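Local coordinates for Rab3 interacting molecule variant 2 (Drosophila melanogaster, PDB 4TS6), which is a presynaptic active-zone scaffold of the RIM family whose C2A domain, described here, probably helps support synaptic vesicle release, at residues 12-17 with 113-118; 50-55 with 79-84. All coordinates share one frame; numbering follows the deposited sequence.

Contact 1: residues 12-17 with 113-118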
loop_
_atom_site.group_PDB
_atom_site.type_symbol
_atom_site.label_atom_id
_atom_site.label_comp_id
_atom_site.label_asym_id
_atom_site.label_seq_id
_atom_site.Cartn_x
_atom_site.Cartn_y
_atom_site.Cartn_z
ATOM N N LEU A 12 1.344 8.457 -1.753
ATOM C CA LEU A 12 0.263 7.494 -1.724
ATOM C C LEU A 12 -0.759 7.966 -0.701
ATOM O O LEU A 12 -0.380 8.507 0.336
ATOM C CB LEU A 12 0.826 6.144 -1.294
ATOM C CG LEU A 12 -0.155 5.013 -1.022
ATOM C CD1 LEU A 12 -0.741 4.515 -2.328
ATOM C CD2 LEU A 12 0.554 3.885 -0.297
ATOM N N GLN A 13 -2.045 7.772 -0.984
ATOM C CA GLN A 13 -3.101 8.164 -0.037
ATOM C C GLN A 13 -3.704 6.904 0.559
ATOM O O GLN A 13 -4.228 6.064 -0.172
ATOM C CB GLN A 13 -4.191 8.975 -0.738
ATOM C CG GLN A 13 -5.313 9.449 0.204
ATOM C CD GLN A 13 -6.313 10.343 -0.494
ATOM O OE1 GLN A 13 -6.734 10.068 -1.616
ATOM N NE2 GLN A 13 -6.685 11.426 0.159
ATOM N N LEU A 14 -3.614 6.763 1.878
ATOM C CA LEU A 14 -4.024 5.535 2.569
ATOM C C LEU A 14 -4.984 5.882 3.688
ATOM O O LEU A 14 -4.840 6.931 4.298
ATOM C CB LEU A 14 -2.820 4.882 3.249
ATOM C CG LEU A 14 -1.702 4.191 2.496
ATOM C CD1 LEU A 14 -0.631 3.750 3.472
ATOM C CD2 LEU A 14 -2.253 2.997 1.762
ATOM N N LYS A 15 -5.937 4.991 3.975
ATOM C CA LYS A 15 -6.755 5.090 5.189
ATOM C C LYS A 15 -6.506 3.836 6.006
ATOM O O LYS A 15 -6.537 2.732 5.473
ATOM C CB LYS A 15 -8.247 5.186 4.859
ATOM C CG LYS A 15 -8.618 6.376 4.001
ATOM C CD LYS A 15 -10.025 6.240 3.430
ATOM C CE LYS A 15 -11.090 6.325 4.506
ATOM N NZ LYS A 15 -12.454 5.989 3.997
ATOM N N LEU A 16 -6.239 4.004 7.296
ATOM C CA LEU A 16 -6.034 2.863 8.181
ATOM C C LEU A 16 -7.019 2.945 9.326
ATOM O O LEU A 16 -7.073 3.961 10.015
ATOM C CB LEU A 16 -4.611 2.861 8.747
ATOM C CG LEU A 16 -3.451 2.728 7.763
ATOM C CD1 LEU A 16 -2.169 2.520 8.535
ATOM C CD2 LEU A 16 -3.689 1.578 6.801
ATOM N N GLY A 17 -7.815 1.891 9.512
ATOM C CA GLY A 17 -8.753 1.828 10.623
ATOM C C GLY A 17 -8.541 0.553 11.410
ATOM O O GLY A 17 -8.038 -0.437 10.877
ATOM N N VAL A 113 5.780 2.638 1.297
ATOM C CA VAL A 113 5.381 3.362 2.492
ATOM C C VAL A 113 5.324 2.297 3.556
ATOM O O VAL A 113 4.672 1.266 3.377
ATOM C CB VAL A 113 3.999 4.025 2.321
ATOM C CG1 VAL A 113 3.480 4.543 3.656
ATOM C CG2 VAL A 113 4.079 5.180 1.317
ATOM N N VAL A 114 6.059 2.509 4.638
ATOM C CA VAL A 114 6.076 1.533 5.714
ATOM C C VAL A 114 5.536 2.190 6.968
ATOM O O VAL A 114 6.029 3.239 7.398
ATOM C CB VAL A 114 7.489 0.977 5.966
ATOM C CG1 VAL A 114 7.454 -0.055 7.080
ATOM C CG2 VAL A 114 8.022 0.329 4.708
ATOM N N ILE A 115 4.503 1.593 7.541
ATOM C CA ILE A 115 3.873 2.208 8.706
ATOM C C ILE A 115 4.156 1.428 9.982
ATOM O O ILE A 115 3.938 0.223 10.029
ATOM C CB ILE A 115 2.369 2.411 8.475
ATOM C CG1 ILE A 115 2.180 3.493 7.388
ATOM C CG2 ILE A 115 1.685 2.845 9.761
ATOM C CD1 ILE A 115 0.767 3.628 6.866
ATOM N N ASP A 116 4.680 2.121 10.995
ATOM C CA ASP A 116 4.909 1.536 12.318
ATOM C C ASP A 116 3.585 1.611 13.089
ATOM O O ASP A 116 3.247 2.646 13.659
ATOM C CB ASP A 116 6.015 2.307 13.056
ATOM C CG ASP A 116 6.615 1.523 14.233
ATOM O OD1 ASP A 116 5.942 0.620 14.785
ATOM O OD2 ASP A 116 7.771 1.823 14.612
ATOM N N LEU A 117 2.836 0.516 13.099
ATOM C CA LEU A 117 1.453 0.556 13.573
ATOM C C LEU A 117 1.347 0.884 15.050
ATOM O O LEU A 117 0.318 1.365 15.504
ATOM C CB LEU A 117 0.743 -0.756 13.272
ATOM C CG LEU A 117 0.621 -1.044 11.780
ATOM C CD1 LEU A 117 0.240 -2.484 11.539
ATOM C CD2 LEU A 117 -0.421 -0.114 11.201
ATOM N N ALA A 118 2.412 0.625 15.797
ATOM C CA ALA A 118 2.393 0.871 17.231
ATOM C C ALA A 118 2.149 2.356 17.515
ATOM O O ALA A 118 1.548 2.712 18.532
ATOM C CB ALA A 118 3.697 0.407 17.861
#
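Leu14 and Ile115 meet end to end between the two sheets of a C2 beta-sandwich, with Leu14 CD1 3.7 Å from Ile115 CD1. Leu16 points at the same isoleucine from the next inward-facing position, its CD1 lying 3.6 Å from Ile115 CD1, so one isoleucine methyl meets two leucine tips. The torsions account for this: in Ile115 CG1 stands opposite the carbonyl carbon (chi1 -68°) and the chain then runs extended, carrying CD1 straight into the interlayer space. A branch of the same residue takes part as well, since Ile115 CG2 lies 4.1 Å from Leu16 CD1.

The other apolar contacts are made with Val113 and Leu117. Leu14 and Val113 run past one another in opposite directions, Leu14 CD1 coming 4.2 Å from Val113 CG1. The other valine methyl, CG2, is 4.1 Å from CD2 of Leu12, whose side chain slants across it. At the far end Leu117, in the 3-10 turn after the strand, brings its CD2 to 4.1 Å from Leu16 CD1.

No hydrogen bond joins the segments, and all six touching residues are buried; adhesion therefore rests on apolar packing. The axes of segments 12-17 and 113-116 approach to 10.2 Å at an angle of 32°, which fits the facing of two sheets rather than neighbours within one.

Strand 11-19 is interior to its sheet, hydrogen-bonded to strands 24-33 and 123-130, whereas 108-116 is the edge of the other sheet, beside 93-100. Leu12 and Leu16 also touch Val96 and Leu94 of that neighbour, and Val113 reaches Tyr129 on strand 123-130.

Contact 2: residues 50-55 with 79-84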
loop_
_atom_site.group_PDB
_atom_site.type_symbol
_atom_site.label_atom_id
_atom_site.label_comp_id
_atom_site.label_asym_id
_atom_site.label_seq_id
_atom_site.Cartn_x
_atom_site.Cartn_y
_atom_site.Cartn_z
ATOM N N VAL A 50 0.648 -5.235 -0.397
ATOM C CA VAL A 50 0.643 -4.872 1.023
ATOM C C VAL A 50 0.952 -6.122 1.822
ATOM O O VAL A 50 0.412 -7.194 1.528
ATOM C CB VAL A 50 -0.735 -4.370 1.461
ATOM C CG1 VAL A 50 -0.708 -3.889 2.917
ATOM C CG2 VAL A 50 -1.205 -3.256 0.540
ATOM N N PHE A 51 1.823 -5.990 2.825
ATOM C CA PHE A 51 2.104 -7.095 3.741
ATOM C C PHE A 51 1.951 -6.595 5.149
ATOM O O PHE A 51 2.283 -5.439 5.424
ATOM C CB PHE A 51 3.546 -7.572 3.579
ATOM C CG PHE A 51 3.750 -8.480 2.414
ATOM C CD1 PHE A 51 4.025 -7.965 1.160
ATOM C CD2 PHE A 51 3.667 -9.851 2.575
ATOM C CE1 PHE A 51 4.218 -8.818 0.071
ATOM C CE2 PHE A 51 3.860 -10.708 1.503
ATOM C CZ PHE A 51 4.134 -10.184 0.251
ATOM N N LEU A 52 1.471 -7.448 6.051
ATOM C CA LEU A 52 1.508 -7.086 7.474
ATOM C C LEU A 52 2.665 -7.837 8.096
ATOM O O LEU A 52 2.524 -9.009 8.459
ATOM C CB LEU A 52 0.196 -7.455 8.171
ATOM C CG LEU A 52 0.102 -7.112 9.657
ATOM C CD1 LEU A 52 0.202 -5.595 9.842
ATOM C CD2 LEU A 52 -1.195 -7.634 10.230
ATOM N N LEU A 53 3.814 -7.170 8.203
ATOM C CA LEU A 53 5.055 -7.824 8.626
ATOM C C LEU A 53 5.043 -8.052 10.138
ATOM O O LEU A 53 4.383 -7.300 10.859
ATOM C CB LEU A 53 6.269 -6.981 8.219
ATOM C CG LEU A 53 6.438 -6.697 6.731
ATOM C CD1 LEU A 53 7.706 -5.890 6.526
ATOM C CD2 LEU A 53 6.522 -7.998 5.985
ATOM N N PRO A 54 5.804 -9.058 10.641
ATOM C CA PRO A 54 6.819 -9.912 10.004
ATOM C C PRO A 54 6.330 -10.992 9.024
ATOM O O PRO A 54 7.153 -11.495 8.252
ATOM C CB PRO A 54 7.529 -10.565 11.202
ATOM C CG PRO A 54 6.499 -10.553 12.299
ATOM C CD PRO A 54 5.775 -9.247 12.107
ATOM N N ASP A 55 5.050 -11.339 9.035
ATOM C CA ASP A 55 4.569 -12.429 8.163
ATOM C C ASP A 55 4.735 -12.114 6.676
ATOM O O ASP A 55 4.202 -11.113 6.187
ATOM C CB ASP A 55 3.106 -12.737 8.466
ATOM C CG ASP A 55 2.587 -13.963 7.721
ATOM O OD1 ASP A 55 3.322 -14.554 6.883
ATOM O OD2 ASP A 55 1.422 -14.325 7.978
ATOM N N PHE A 79 -8.527 -3.612 2.059
ATOM C CA PHE A 79 -8.082 -4.943 2.462
ATOM C C PHE A 79 -8.309 -5.089 3.957
ATOM O O PHE A 79 -8.282 -4.104 4.692
ATOM C CB PHE A 79 -6.597 -5.133 2.149
ATOM C CG PHE A 79 -6.258 -4.981 0.683
ATOM C CD1 PHE A 79 -6.797 -5.845 -0.262
ATOM C CD2 PHE A 79 -5.386 -3.989 0.262
ATOM C CE1 PHE A 79 -6.483 -5.705 -1.620
ATOM C CE2 PHE A 79 -5.062 -3.847 -1.084
ATOM C CZ PHE A 79 -5.614 -4.711 -2.026
ATOM N N VAL A 80 -8.531 -6.316 4.409
ATOM C CA VAL A 80 -8.808 -6.551 5.824
ATOM C C VAL A 80 -7.840 -7.597 6.375
ATOM O O VAL A 80 -7.593 -8.615 5.727
ATOM C CB VAL A 80 -10.266 -7.020 6.033
ATOM C CG1 VAL A 80 -10.509 -7.373 7.483
ATOM C CG2 VAL A 80 -11.229 -5.936 5.601
ATOM N N TYR A 81 -7.268 -7.324 7.546
ATOM C CA TYR A 81 -6.439 -8.298 8.253
ATOM C C TYR A 81 -7.162 -8.675 9.529
ATOM O O TYR A 81 -7.442 -7.804 10.340
ATOM C CB TYR A 81 -5.086 -7.688 8.604
ATOM C CG TYR A 81 -4.181 -7.513 7.410
ATOM C CD1 TYR A 81 -3.490 -8.598 6.879
ATOM C CD2 TYR A 81 -4.013 -6.273 6.813
ATOM C CE1 TYR A 81 -2.653 -8.453 5.777
ATOM C CE2 TYR A 81 -3.168 -6.114 5.700
ATOM C CZ TYR A 81 -2.499 -7.216 5.192
ATOM O OH TYR A 81 -1.659 -7.087 4.104
ATOM N N SER A 82 -7.437 -9.961 9.715
ATOM C CA SER A 82 -8.287 -10.426 10.809
ATOM C C SER A 82 -7.516 -11.051 11.968
ATOM O O SER A 82 -6.311 -11.296 11.868
ATOM C CB SER A 82 -9.298 -11.439 10.263
ATOM O OG SER A 82 -10.019 -10.876 9.184
ATOM N N GLY A 83 -8.210 -11.301 13.076
ATOM C CA GLY A 83 -7.601 -11.980 14.213
ATOM C C GLY A 83 -6.573 -11.153 14.970
ATOM O O GLY A 83 -5.590 -11.699 15.487
ATOM N N LEU A 84 -6.822 -9.851 15.090
ATOM C CA LEU A 84 -5.853 -8.935 15.705
ATOM C C LEU A 84 -6.456 -8.079 16.822
ATOM O O LEU A 84 -7.432 -7.368 16.591
ATOM C CB LEU A 84 -5.284 -8.004 14.622
ATOM C CG LEU A 84 -4.452 -8.706 13.548
ATOM C CD1 LEU A 84 -4.232 -7.823 12.327
ATOM C CD2 LEU A 84 -3.119 -9.154 14.132
#
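The Tyr81 ring lies against Leu52 across the interior of the C2 beta-sandwich, where strands 46-53 and 74-81 belong to opposing sheets. The axes of the segments 50-53 and 79-81 are 9.5 Å apart and run nearly parallel, at 15°. Leu52 CB sits over one ring face, 4.0 Å from the ring centroid and 16° off its normal, which is the geometry of a CH-pi contact, displaced somewhat toward the rim. The two side chains run in opposite directions, so Leu52 CD2 lies back near the root of the ring, 4.1 Å from Tyr81 CG. The backbone places CB over the ring; with CG anti to the Leu52 backbone nitrogen (chi1 -179°), the rest of the side chain runs back along the ring toward Leu84.

Val50 approaches the same ring differently: its CG1 lies at the edge, near the ring plane, and 3.5 Å from Tyr81 OH. Its other methyl, CG2, comes to 4.2 Å from Phe79 CE2, at a slant to that ring.

The Tyr81 hydroxyl is close to Val50 O but badly angled for a bond; it is hydrogen-bonded instead to Ser60 O, and the ring also makes a cation-pi contact with Arg62. Leu52 N in turn bonds to Ser60 OG, so Ser60 serves both sides of the contact. Replacing Tyr81 with an alanine would probably leave Ser60 O without this hydroxyl partner and uncover Leu52 CB and Val50 CG1, opening a gap between the sheets.

The two leucines meet tip to tip, with Leu52 CD2 3.7 Å from Leu84 CD1.

Overall arrangement
Both contacts bridge the same two sheets of the sandwich, each pairing one strand from either layer, and neither has a hydrogen bond across it. Contact 1 is the more central: its centre lies about 8 Å from the centre of the chain, that of contact 2 about 12 Å. All touching residues of contact 1 are buried; in contact 2 four of six are, with Phe51 and Phe79 partly exposed. Their chemistry differs too: contact 1 is wholly aliphatic, while contact 2 sets aromatic rings against aliphatic chains and draws in polar partners. The contact centres lie about 12 Å apart, yet Leu117 CD1 is 3.5 Å from Leu52 CD1, so the two patches of apolar packing touch.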